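Local coordinates for VC0179-like protein (Escherichia coli, PDB 4XJ6), which probably joins GTP and ATP into a cyclic GMP-AMP dinucleotide, as a magnesium-dependent bacterial nucleotidyltransferase homologous to cyclic GMP-AMP synthase, at residues Q35-R40 against K161-E166; P193-P198 against D239-A244; T302-I307 against K323-L328. One frame throughout, in Å; residues are numbered along the deposited sequence.

Interaction 1: Q35-R40 against K161-E166; sequences QIVRER and KSLEAE
Arg40 reaches from helix 24-57 to helix 149-166 and carries the polar half of this contact with Ser162 and Glu166. Its CB passes Leu163 CD2, and its CG lies beside Leu163 CG and Ser162 OG. CG stands anti to the backbone N (chi1 177°), and the chain then bends at chi2 and chi3, which folds CD over Ser162 OG and brings the guanidinium back across Leu163. There Leu163 CD2 sits over the centre of one guanidinium face, 3.9 Å from Arg40 CZ. At the edge of the group, Arg40 NH1 donates to Ser162 OG at 2.7 Å. NH1 and NH2 together grip one carboxylate oxygen end-on: Arg40 NH2 meets Glu166 OE1 on its syn side at 2.9 Å, while Arg40 NH1 comes to Glu166 OE1 from above the carboxylate plane at 3.1 Å. The guanidinium and carboxylate planes are 72° apart. Ser162 OG also bonds to Ser159 O one helical turn earlier. The apolar part is built on Leu163: its CD1 touches Val37 CG2 at 3.8 Å, and Leu163 CD2 touches Ile36 CG2 at 4.1 Å. The helix segments cross at 118° with axes 10.9 Å apart. Trp170 of strand 170-174 packs on both Ile36 and Leu163, and Asn73 and Tyr76 border the polar end. The contact joins helix 24-57 to helix 149-166 of the nucleotidyltransferase domain.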
loop_
_atom_site.group_PDB
_atom_site.type_symbol
_atom_site.label_atom_id
_atom_site.label_comp_id
_atom_site.label_asym_id
_atom_site.label_seq_id
_atom_site.Cartn_x
_atom_site.Cartn_y
_atom_site.Cartn_z
ATOM N N GLN A 35 15.089 -4.345 1.301
ATOM C CA GLN A 35 15.970 -5.487 1.499
ATOM C C GLN A 35 16.376 -5.631 2.960
ATOM O O GLN A 35 16.491 -6.744 3.473
ATOM C CB GLN A 35 17.212 -5.358 0.618
ATOM C CG GLN A 35 17.993 -6.649 0.471
ATOM C CD GLN A 35 19.249 -6.471 -0.353
ATOM O OE1 GLN A 35 19.969 -5.486 -0.200
ATOM N NE2 GLN A 35 19.515 -7.422 -1.243
ATOM N N ILE A 36 16.599 -4.500 3.621
ATOM C CA ILE A 36 16.914 -4.486 5.046
ATOM C C ILE A 36 15.813 -5.156 5.870
ATOM O O ILE A 36 16.088 -5.940 6.779
ATOM C CB ILE A 36 17.123 -3.043 5.561
ATOM C CG1 ILE A 36 18.368 -2.415 4.926
ATOM C CG2 ILE A 36 17.234 -3.026 7.078
ATOM C CD1 ILE A 36 18.519 -0.932 5.215
ATOM N N VAL A 37 14.563 -4.848 5.538
ATOM C CA VAL A 37 13.416 -5.402 6.247
ATOM C C VAL A 37 13.237 -6.883 5.934
ATOM O O VAL A 37 12.912 -7.680 6.815
ATOM C CB VAL A 37 12.128 -4.638 5.893
ATOM C CG1 VAL A 37 10.913 -5.281 6.549
ATOM C CG2 VAL A 37 12.263 -3.186 6.314
ATOM N N ARG A 38 13.467 -7.247 4.676
ATOM C CA ARG A 38 13.347 -8.635 4.243
ATOM C C ARG A 38 14.369 -9.524 4.945
ATOM O O ARG A 38 14.028 -10.592 5.458
ATOM C CB ARG A 38 13.515 -8.746 2.726
ATOM C CG ARG A 38 12.374 -8.134 1.926
ATOM C CD ARG A 38 12.492 -8.459 0.440
ATOM N NE ARG A 38 11.344 -7.964 -0.318
ATOM C CZ ARG A 38 11.113 -8.244 -1.598
ATOM N NH1 ARG A 38 11.950 -9.024 -2.274
ATOM N NH2 ARG A 38 10.042 -7.749 -2.204
ATOM N N GLU A 39 15.620 -9.074 4.965
ATOM C CA GLU A 39 16.707 -9.836 5.572
ATOM C C GLU A 39 16.505 -10.020 7.070
ATOM O O GLU A 39 16.807 -11.078 7.620
ATOM C CB GLU A 39 18.047 -9.147 5.299
ATOM C CG GLU A 39 18.488 -9.209 3.845
ATOM C CD GLU A 39 19.553 -8.184 3.514
ATOM O OE1 GLU A 39 19.859 -7.339 4.383
ATOM O OE2 GLU A 39 20.085 -8.221 2.384
ATOM N N ARG A 40 15.986 -8.987 7.723
ATOM C CA ARG A 40 15.714 -9.049 9.153
ATOM C C ARG A 40 14.580 -10.025 9.461
ATOM O O ARG A 40 14.652 -10.792 10.421
ATOM C CB ARG A 40 15.376 -7.659 9.693
ATOM C CG ARG A 40 15.016 -7.629 11.165
ATOM C CD ARG A 40 16.119 -8.231 12.011
ATOM N NE ARG A 40 17.388 -7.528 11.847
ATOM C CZ ARG A 40 17.805 -6.547 12.640
ATOM N NH1 ARG A 40 17.053 -6.147 13.655
ATOM N NH2 ARG A 40 18.977 -5.965 12.418
ATOM N N LYS A 161 10.173 -4.182 15.107
ATOM C CA LYS A 161 10.518 -3.613 16.406
ATOM C C LYS A 161 12.014 -3.725 16.680
ATOM O O LYS A 161 12.583 -2.905 17.404
ATOM C CB LYS A 161 9.728 -4.293 17.522
ATOM C CG LYS A 161 8.280 -3.839 17.612
ATOM C CD LYS A 161 7.516 -4.617 18.671
ATOM C CE LYS A 161 6.772 -3.677 19.605
ATOM N NZ LYS A 161 5.391 -4.146 19.897
ATOM N N SER A 162 12.652 -4.738 16.101
ATOM C CA SER A 162 14.098 -4.884 16.224
ATOM C C SER A 162 14.802 -3.813 15.400
ATOM O O SER A 162 15.858 -3.314 15.783
ATOM C CB SER A 162 14.546 -6.278 15.780
ATOM O OG SER A 162 14.441 -6.425 14.373
ATOM N N LEU A 163 14.206 -3.473 14.261
ATOM C CA LEU A 163 14.714 -2.405 13.411
ATOM C C LEU A 163 14.505 -1.050 14.082
ATOM O O LEU A 163 15.367 -0.169 14.010
ATOM C CB LEU A 163 14.033 -2.431 12.042
ATOM C CG LEU A 163 14.367 -3.627 11.152
ATOM C CD1 LEU A 163 13.587 -3.562 9.849
ATOM C CD2 LEU A 163 15.860 -3.672 10.880
ATOM N N GLU A 164 13.355 -0.897 14.735
ATOM C CA GLU A 164 13.039 0.311 15.487
ATOM C C GLU A 164 14.045 0.549 16.607
ATOM O O GLU A 164 14.582 1.645 16.755
ATOM C CB GLU A 164 11.628 0.214 16.069
ATOM C CG GLU A 164 11.295 1.303 17.073
ATOM C CD GLU A 164 9.904 1.160 17.656
ATOM O OE1 GLU A 164 9.669 0.209 18.431
ATOM O OE2 GLU A 164 9.042 2.001 17.331
ATOM N N ALA A 165 14.294 -0.494 17.388
ATOM C CA ALA A 165 15.158 -0.398 18.560
ATOM C C ALA A 165 16.616 -0.145 18.188
ATOM O O ALA A 165 17.337 0.544 18.910
ATOM C CB ALA A 165 15.047 -1.661 19.392
ATOM N N GLU A 166 17.046 -0.706 17.063
ATOM C CA GLU A 166 18.445 -0.626 16.663
ATOM C C GLU A 166 18.756 0.589 15.788
ATOM O O GLU A 166 19.922 0.900 15.551
ATOM C CB GLU A 166 18.851 -1.908 15.934
ATOM C CG GLU A 166 18.955 -3.126 16.837
ATOM C CD GLU A 166 19.267 -4.393 16.069
ATOM O OE1 GLU A 166 19.300 -4.336 14.823
ATOM O OE2 GLU A 166 19.479 -5.443 16.710
#

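Interaction 2: P193-P198 against D239-A244; sequences PMYAIP and DKVNLA. With GH3 (3'-deoxy-guanosine-5'-triphosphate), chain E.
Tyr195 and Leu243 face each other as a non-hydrogen-bonded pair of antiparallel strands, on the sheet face that meets the guanine of the 3'-deoxy-GTP. Their side chains cross at a slant: Leu243 CD1 lies over one face of the Tyr195 ring, offset toward its rim, in a CH-pi contact 3.9 Å from the centroid. The other leucine branch, CD2, turns to the base and comes within 3.7 Å of GH3 C2. The amine GH3 N2 lies at the ring's edge, in its plane, and donates to Tyr195 OH at an unusually short 2.5 Å; Gln110 is a second partner of this hydroxyl. Val241 CG1 approaches the tyrosine obliquely, 3.7 Å from Tyr195 CD1, while Val241 CG2 lies alongside Ile197 CG2, both side chains pointing the same way. Beyond them, the side chains of Pro198 and Lys240 cross at about a right angle, Pro198 CG touching Lys240 CB at 3.5 Å. Ala196 and Asn242 form the hydrogen-bonded pair, with Ala196 N to Asn242 O 2.8 Å; Ala244 N bonds to Met194 O at 2.9 Å. Strand 242-244 lies between strands 188-198 and 252-254; strand 128-138 flanks 188-198 in parallel, its Tyr135 stacking on Tyr195, and helix 149-166 covers Met194 and Ala244.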
loop_
_atom_site.group_PDB
_atom_site.type_symbol
_atom_site.label_atom_id
_atom_site.label_comp_id
_atom_site.label_asym_id
_atom_site.label_seq_id
_atom_site.Cartn_x
_atom_site.Cartn_y
_atom_site.Cartn_z
ATOM N N PRO A 193 2.186 -6.635 5.246
ATOM C CA PRO A 193 1.074 -7.564 5.447
ATOM C C PRO A 193 1.598 -8.995 5.521
ATOM O O PRO A 193 2.531 -9.341 4.796
ATOM C CB PRO A 193 0.202 -7.341 4.211
ATOM C CG PRO A 193 1.143 -6.830 3.172
ATOM C CD PRO A 193 2.155 -6.003 3.915
ATOM N N MET A 194 1.023 -9.805 6.402
ATOM C CA MET A 194 1.477 -11.180 6.581
ATOM C C MET A 194 0.513 -12.162 5.928
ATOM O O MET A 194 -0.682 -12.156 6.220
ATOM C CB MET A 194 1.631 -11.502 8.069
ATOM C CG MET A 194 2.081 -12.927 8.352
ATOM S SD MET A 194 3.814 -13.193 7.951
ATOM C CE MET A 194 3.783 -14.919 7.480
ATOM N N TYR A 195 1.038 -13.008 5.047
ATOM C CA TYR A 195 0.203 -13.948 4.310
ATOM C C TYR A 195 0.528 -15.403 4.600
ATOM O O TYR A 195 1.676 -15.758 4.861
ATOM C CB TYR A 195 0.330 -13.714 2.805
ATOM C CG TYR A 195 -0.130 -12.356 2.342
ATOM C CD1 TYR A 195 -1.453 -12.136 1.980
ATOM C CD2 TYR A 195 0.761 -11.295 2.254
ATOM C CE1 TYR A 195 -1.878 -10.898 1.549
ATOM C CE2 TYR A 195 0.349 -10.053 1.821
ATOM C CZ TYR A 195 -0.973 -9.859 1.471
ATOM O OH TYR A 195 -1.395 -8.622 1.042
ATOM N N ALA A 196 -0.504 -16.238 4.539
ATOM C CA ALA A 196 -0.333 -17.682 4.532
ATOM C C ALA A 196 -0.761 -18.224 3.173
ATOM O O ALA A 196 -1.814 -17.855 2.652
ATOM C CB ALA A 196 -1.135 -18.328 5.646
ATOM N N ILE A 197 0.071 -19.084 2.595
ATOM C CA ILE A 197 -0.187 -19.646 1.270
ATOM C C ILE A 197 0.129 -21.141 1.249
ATOM O O ILE A 197 0.958 -21.606 2.035
ATOM C CB ILE A 197 0.640 -18.922 0.184
ATOM C CG1 ILE A 197 2.122 -18.894 0.567
ATOM C CG2 ILE A 197 0.120 -17.510 -0.029
ATOM C CD1 ILE A 197 3.011 -18.219 -0.462
ATOM N N PRO A 198 -0.546 -21.903 0.368
ATOM C CA PRO A 198 -0.307 -23.345 0.246
ATOM C C PRO A 198 1.142 -23.670 -0.079
ATOM O O PRO A 198 1.813 -22.889 -0.751
ATOM C CB PRO A 198 -1.220 -23.756 -0.907
ATOM C CG PRO A 198 -2.312 -22.771 -0.876
ATOM C CD PRO A 198 -1.675 -21.469 -0.473
ATOM N N ASP A 239 -7.505 -18.110 -4.069
ATOM C CA ASP A 239 -8.539 -18.451 -3.099
ATOM C C ASP A 239 -7.943 -19.018 -1.814
ATOM O O ASP A 239 -8.668 -19.365 -0.882
ATOM C CB ASP A 239 -9.525 -19.451 -3.706
ATOM C CG ASP A 239 -8.838 -20.686 -4.254
ATOM O OD1 ASP A 239 -8.465 -20.683 -5.447
ATOM O OD2 ASP A 239 -8.673 -21.664 -3.495
ATOM N N LYS A 240 -6.618 -19.106 -1.770
ATOM C CA LYS A 240 -5.931 -19.665 -0.615
ATOM C C LYS A 240 -4.878 -18.710 -0.065
ATOM O O LYS A 240 -4.148 -19.052 0.866
ATOM C CB LYS A 240 -5.285 -20.998 -0.982
ATOM C CG LYS A 240 -6.264 -22.102 -1.342
ATOM C CD LYS A 240 -6.708 -22.876 -0.115
ATOM C CE LYS A 240 -7.460 -24.140 -0.503
ATOM N NZ LYS A 240 -7.738 -25.007 0.676
ATOM N N VAL A 241 -4.795 -17.519 -0.653
ATOM C CA VAL A 241 -3.894 -16.487 -0.154
ATOM C C VAL A 241 -4.541 -15.781 1.032
ATOM O O VAL A 241 -5.351 -14.870 0.860
ATOM C CB VAL A 241 -3.533 -15.455 -1.244
ATOM C CG1 VAL A 241 -2.566 -14.417 -0.690
ATOM C CG2 VAL A 241 -2.935 -16.145 -2.459
ATOM N N ASN A 242 -4.183 -16.217 2.235
ATOM C CA ASN A 242 -4.804 -15.710 3.453
ATOM C C ASN A 242 -4.028 -14.569 4.109
ATOM O O ASN A 242 -2.846 -14.705 4.424
ATOM C CB ASN A 242 -4.987 -16.851 4.454
ATOM C CG ASN A 242 -6.149 -17.759 4.096
ATOM O OD1 ASN A 242 -7.244 -17.627 4.642
ATOM N ND2 ASN A 242 -5.920 -18.679 3.164
ATOM N N LEU A 243 -4.707 -13.445 4.316
ATOM C CA LEU A 243 -4.119 -12.303 5.006
ATOM C C LEU A 243 -4.382 -12.390 6.506
ATOM O O LEU A 243 -5.523 -12.563 6.936
ATOM C CB LEU A 243 -4.677 -10.992 4.449
ATOM C CG LEU A 243 -4.150 -9.689 5.049
ATOM C CD1 LEU A 243 -2.650 -9.582 4.819
ATOM C CD2 LEU A 243 -4.889 -8.489 4.464
ATOM N N ALA A 244 -3.323 -12.275 7.302
ATOM C CA ALA A 244 -3.468 -12.291 8.752
ATOM C C ALA A 244 -3.887 -10.914 9.261
ATOM O O ALA A 244 -3.204 -9.919 9.020
ATOM C CB ALA A 244 -2.172 -12.736 9.413
HETATM O O3A GH3 E . -3.729 1.726 6.053
HETATM P PA GH3 E . -4.520 0.326 5.997
HETATM O O1A GH3 E . -5.693 0.467 5.057
HETATM O O2A GH3 E . -4.962 -0.137 7.367
HETATM O "O5'" GH3 E . -3.453 -0.693 5.351
HETATM C "C5'" GH3 E . -2.363 -0.204 4.601
HETATM C "C4'" GH3 E . -1.657 -1.373 3.932
HETATM O "O4'" GH3 E . -2.339 -2.570 4.236
HETATM C "C3'" GH3 E . -1.621 -1.287 2.415
HETATM C "C2'" GH3 E . -1.691 -2.742 1.976
HETATM O "O2'" GH3 E . -0.396 -3.241 1.733
HETATM C "C1'" GH3 E . -2.298 -3.485 3.155
HETATM N N9 GH3 E . -3.696 -3.814 2.844
HETATM C C8 GH3 E . -4.759 -3.020 3.190
HETATM N N7 GH3 E . -5.891 -3.618 2.768
HETATM C C5 GH3 E . -5.564 -4.786 2.170
HETATM C C6 GH3 E . -6.348 -5.765 1.578
HETATM O O6 GH3 E . -7.571 -5.631 1.543
HETATM N N1 GH3 E . -5.752 -6.879 1.031
HETATM C C2 GH3 E . -4.380 -7.011 1.077
HETATM N N2 GH3 E . -3.814 -8.095 0.545
HETATM N N3 GH3 E . -3.604 -6.030 1.671
HETATM C C4 GH3 E . -4.185 -4.931 2.210
HETATM O O HOH W 1 -1.078 -8.699 8.028
#

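Interaction 3: T302-I307 against K323-L328; sequences TAVVNI and KLIARL
A helix-helix crossing within the C-terminal domain of this cyclic GMP-AMP synthase relative brings Ile307 of helix 297-310 against Ile325 and Leu328 of helix 318-335. The two helices follow one another along the chain, and their segments cross at 112° with axes 10.2 Å apart. Apolar side chains make the contact, and no hydrogen bond or salt bridge links the two segments, which bury 242 Å² between them. Ile307 gives the largest share, its CB directed at the partner helix. Its two branches divide the work. The longer one, with CG1 anti to the carbonyl carbon (chi1 -64°) and the chain extended beyond it, sends CD1 between the carbonyl oxygen Ile325 O and the side-chain atom Leu328 CB, 3.9 Å from each. The shorter branch, CG2, touches the end of the leucine instead, at 4.0 Å from Leu328 CD1, and lies more loosely beside Leu324 CG at 4.4 Å. The side chains of Ile307 and Leu328 cross at a slant and touch twice, CD1 on CB and CG2 on CD1. One turn back on helix 297-310, Val304 comes nearest Ile325, with their CA atoms 6.7 Å apart. Other helices and side chains surround the pair: Ala326 packs on Leu369 and Leu373 of helix 357-377, Val305 leans on Trp263 of helix 257-271, and further along helix 318-335 Leu329 and Phe333 meet Ala303. The side chains of Val304 and Ile325 cross obliquely, and Val304 CG1 rests on the terminal methyl Ile325 CD1 at 4.0 Å.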
loop_
_atom_site.group_PDB
_atom_site.type_symbol
_atom_site.label_atom_id
_atom_site.label_comp_id
_atom_site.label_asym_id
_atom_site.label_seq_id
_atom_site.Cartn_x
_atom_site.Cartn_y
_atom_site.Cartn_z
ATOM N N THR A 302 -9.899 2.563 -9.056
ATOM C CA THR A 302 -11.087 1.859 -9.532
ATOM C C THR A 302 -12.107 2.817 -10.134
ATOM O O THR A 302 -12.764 2.498 -11.122
ATOM C CB THR A 302 -11.759 1.063 -8.398
ATOM O OG1 THR A 302 -10.779 0.256 -7.730
ATOM C CG2 THR A 302 -12.864 0.168 -8.950
ATOM N N ALA A 303 -12.239 3.992 -9.530
ATOM C CA ALA A 303 -13.168 4.996 -10.033
ATOM C C ALA A 303 -12.713 5.516 -11.392
ATOM O O ALA A 303 -13.528 5.725 -12.289
ATOM C CB ALA A 303 -13.302 6.141 -9.046
ATOM N N VAL A 304 -11.405 5.707 -11.541
ATOM C CA VAL A 304 -10.841 6.261 -12.768
ATOM C C VAL A 304 -10.996 5.296 -13.941
ATOM O O VAL A 304 -11.393 5.704 -15.036
ATOM C CB VAL A 304 -9.351 6.622 -12.587
ATOM C CG1 VAL A 304 -8.676 6.862 -13.933
ATOM C CG2 VAL A 304 -9.211 7.845 -11.685
ATOM N N VAL A 305 -10.694 4.019 -13.717
ATOM C CA VAL A 305 -10.810 3.036 -14.787
ATOM C C VAL A 305 -12.275 2.829 -15.162
ATOM O O VAL A 305 -12.580 2.520 -16.311
ATOM C CB VAL A 305 -10.182 1.671 -14.412
ATOM C CG1 VAL A 305 -8.770 1.848 -13.881
ATOM C CG2 VAL A 305 -11.040 0.939 -13.404
ATOM N N ASN A 306 -13.176 3.014 -14.198
ATOM C CA ASN A 306 -14.603 2.869 -14.454
ATOM C C ASN A 306 -15.084 3.982 -15.373
ATOM O O ASN A 306 -15.898 3.761 -16.271
ATOM C CB ASN A 306 -15.398 2.871 -13.144
ATOM C CG ASN A 306 -15.304 1.548 -12.403
ATOM O OD1 ASN A 306 -14.856 0.546 -12.958
ATOM N ND2 ASN A 306 -15.733 1.537 -11.145
ATOM N N ILE A 307 -14.558 5.179 -15.143
ATOM C CA ILE A 307 -14.853 6.328 -15.986
ATOM C C ILE A 307 -14.243 6.160 -17.371
ATOM O O ILE A 307 -14.924 6.316 -18.385
ATOM C CB ILE A 307 -14.326 7.631 -15.358
ATOM C CG1 ILE A 307 -15.051 7.922 -14.044
ATOM C CG2 ILE A 307 -14.501 8.790 -16.319
ATOM C CD1 ILE A 307 -14.476 9.093 -13.270
ATOM N N LYS A 323 -9.992 16.649 -17.019
ATOM C CA LYS A 323 -11.228 17.409 -16.860
ATOM C C LYS A 323 -12.433 16.476 -16.880
ATOM O O LYS A 323 -13.385 16.660 -16.122
ATOM C CB LYS A 323 -11.353 18.468 -17.955
ATOM C CG LYS A 323 -10.511 19.710 -17.715
ATOM C CD LYS A 323 -10.429 20.565 -18.965
ATOM C CE LYS A 323 -11.811 20.926 -19.484
ATOM N NZ LYS A 323 -11.738 21.610 -20.804
ATOM N N LEU A 324 -12.381 15.471 -17.750
ATOM C CA LEU A 324 -13.425 14.456 -17.819
ATOM C C LEU A 324 -13.513 13.686 -16.507
ATOM O O LEU A 324 -14.599 13.470 -15.967
ATOM C CB LEU A 324 -13.156 13.492 -18.975
ATOM C CG LEU A 324 -14.013 12.227 -19.020
ATOM C CD1 LEU A 324 -15.478 12.575 -19.248
ATOM C CD2 LEU A 324 -13.507 11.266 -20.090
ATOM N N ILE A 325 -12.354 13.275 -16.006
ATOM C CA ILE A 325 -12.265 12.524 -14.760
ATOM C C ILE A 325 -12.776 13.333 -13.571
ATOM O O ILE A 325 -13.561 12.833 -12.765
ATOM C CB ILE A 325 -10.815 12.076 -14.499
ATOM C CG1 ILE A 325 -10.419 10.981 -15.489
ATOM C CG2 ILE A 325 -10.642 11.577 -13.070
ATOM C CD1 ILE A 325 -8.969 10.592 -15.401
ATOM N N ALA A 326 -12.335 14.584 -13.477
ATOM C CA ALA A 326 -12.716 15.465 -12.376
ATOM C C ALA A 326 -14.224 15.685 -12.327
ATOM O O ALA A 326 -14.829 15.682 -11.256
ATOM C CB ALA A 326 -11.993 16.800 -12.494
ATOM N N ARG A 327 -14.827 15.869 -13.497
ATOM C CA ARG A 327 -16.263 16.107 -13.601
ATOM C C ARG A 327 -17.087 14.923 -13.093
ATOM O O ARG A 327 -18.088 15.103 -12.397
ATOM C CB ARG A 327 -16.642 16.417 -15.052
ATOM C CG ARG A 327 -18.133 16.319 -15.353
ATOM C CD ARG A 327 -18.900 17.525 -14.841
ATOM N NE ARG A 327 -18.976 18.579 -15.847
ATOM C CZ ARG A 327 -20.099 19.186 -16.216
ATOM N NH1 ARG A 327 -21.253 18.847 -15.659
ATOM N NH2 ARG A 327 -20.066 20.135 -17.141
ATOM N N LEU A 328 -16.653 13.715 -13.436
ATOM C CA LEU A 328 -17.443 12.513 -13.187
ATOM C C LEU A 328 -17.052 11.778 -11.907
ATOM O O LEU A 328 -17.797 10.922 -11.427
ATOM C CB LEU A 328 -17.323 11.562 -14.378
ATOM C CG LEU A 328 -18.017 12.024 -15.659
ATOM C CD1 LEU A 328 -17.812 11.023 -16.785
ATOM C CD2 LEU A 328 -19.499 12.242 -15.397
#

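Overall arrangement
The three contacts come in series along the chain, each closing before the next opens. Interactions 1 and 2 have centres about 22 Å apart and share helix 149-166, which meets the long helix 24-57 in interaction 1 and covers part of the mixed sheet in interaction 2. Interaction 3 lies in the helical C-terminal domain, its centre about 32 Å from that of interaction 2 and 40 Å from that of interaction 1, on the other side of the chain's centre from interaction 1. Of the three, interaction 2 alone supplies nucleotide-pocket residues; in interactions 1 and 3 the side chains of Val37 and Val304 lie about 12 Å from bound nucleotide.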